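Local atomic coordinates of Mgp-operon protein 3 (Mycoplasma pneumoniae, PDB entry 6RJ1), a protein that probably mediates adhesion of the mycoplasma to host cells, most likely by binding sugars on their surface. Residues N201-R204 with S205-G208. Residues are numbered along the deposited sequence; the frame is centred on the assembly and turned at random.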
# COMPACT_ATOMS: atom_id res chain seq x y z
N ASN A 201 -32.02 -14.10 -19.17
CA ASN A 201 -32.03 -15.57 -19.16
C ASN A 201 -32.00 -16.24 -20.54
O ASN A 201 -31.40 -17.30 -20.68
CB ASN A 201 -33.24 -16.09 -18.38
CG ASN A 201 -33.31 -15.64 -16.94
OD1 ASN A 201 -32.40 -15.90 -16.13
ND2 ASN A 201 -34.40 -14.97 -16.59
N SER A 202 -32.65 -15.64 -21.55
CA SER A 202 -32.72 -16.20 -22.89
C SER A 202 -31.60 -15.76 -23.84
O SER A 202 -31.32 -16.47 -24.81
CB SER A 202 -34.08 -15.91 -23.52
OG SER A 202 -34.40 -14.54 -23.44
N GLN A 203 -30.99 -14.59 -23.59
CA GLN A 203 -29.95 -14.05 -24.47
C GLN A 203 -28.55 -13.93 -23.86
O GLN A 203 -27.62 -13.58 -24.58
CB GLN A 203 -30.38 -12.70 -25.05
CG GLN A 203 -31.19 -12.82 -26.33
CD GLN A 203 -31.73 -11.48 -26.76
OE1 GLN A 203 -32.92 -11.22 -26.64
NE2 GLN A 203 -30.87 -10.60 -27.26
N ARG A 204 -28.38 -14.25 -22.55
CA ARG A 204 -27.08 -14.20 -21.86
C ARG A 204 -26.01 -15.04 -22.57
O ARG A 204 -24.87 -14.60 -22.67
CB ARG A 204 -27.20 -14.60 -20.37
CG ARG A 204 -27.96 -15.89 -20.07
CD ARG A 204 -27.46 -16.56 -18.82
NE ARG A 204 -28.35 -17.64 -18.41
CZ ARG A 204 -28.92 -17.75 -17.21
NH1 ARG A 204 -29.72 -18.77 -16.94
NH2 ARG A 204 -28.78 -16.79 -16.32
N SER A 205 -26.42 -16.22 -23.08
CA SER A 205 -25.61 -17.20 -23.81
C SER A 205 -24.88 -16.58 -25.01
O SER A 205 -23.67 -16.80 -25.17
CB SER A 205 -26.49 -18.36 -24.25
OG SER A 205 -25.74 -19.43 -24.77
N GLN A 206 -25.61 -15.77 -25.82
CA GLN A 206 -25.07 -15.10 -27.01
C GLN A 206 -24.46 -13.71 -26.70
O GLN A 206 -24.23 -12.92 -27.61
CB GLN A 206 -26.12 -15.04 -28.14
CG GLN A 206 -27.30 -14.11 -27.89
CD GLN A 206 -28.60 -14.69 -28.36
OE1 GLN A 206 -29.00 -15.79 -27.98
NE2 GLN A 206 -29.30 -13.94 -29.20
N LYS A 207 -24.16 -13.44 -25.43
CA LYS A 207 -23.55 -12.19 -24.98
C LYS A 207 -22.27 -12.45 -24.16
O LYS A 207 -21.66 -11.50 -23.66
CB LYS A 207 -24.56 -11.33 -24.18
CG LYS A 207 -25.79 -10.88 -24.96
CD LYS A 207 -25.57 -9.61 -25.75
CE LYS A 207 -26.81 -9.19 -26.49
NZ LYS A 207 -26.65 -7.84 -27.07
N GLY A 208 -21.86 -13.72 -24.08
CA GLY A 208 -20.67 -14.14 -23.36
C GLY A 208 -20.88 -14.22 -21.87
O GLY A 208 -19.93 -14.07 -21.09
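S202 O and Q206 OE1, two acceptor oxygens, stand 4.0 Å apart with no hydrogen bond between them. Q203 has more to do. Its CG lies alongside the Q206 amide, 3.6 Å from Q206 NE2, so the contact is aliphatic carbon against amide, with the two amide planes turned 38° apart. The chi1 of Q206, 69°, places CG between its backbone N and carbonyl carbon; a bend at chi2 then brings the amide back beside Q203 CG. The carbonyl O of Q203 accepts a weak bond from Q206 N at 3.2 Å, and K207 CG packs 3.3 Å from that same O. Helix 187-192 borders this face, with F192 touching both Q203 and K207. R204 opens the next turn: K207 N donates to R204 O at 3.1 Å, a straighter bond than the first. R204 CB points away from 205-208, and the extended chain runs back along the helix, laying one guanidinium face over N201 CA while NH2 makes a weak bond to N212 O. The two i+3 to i backbone bonds make consecutive overlapping beta turns, the weakly bonded first near type III and the second type I, carrying helix 200-203 into the surface loop before strand 220-222.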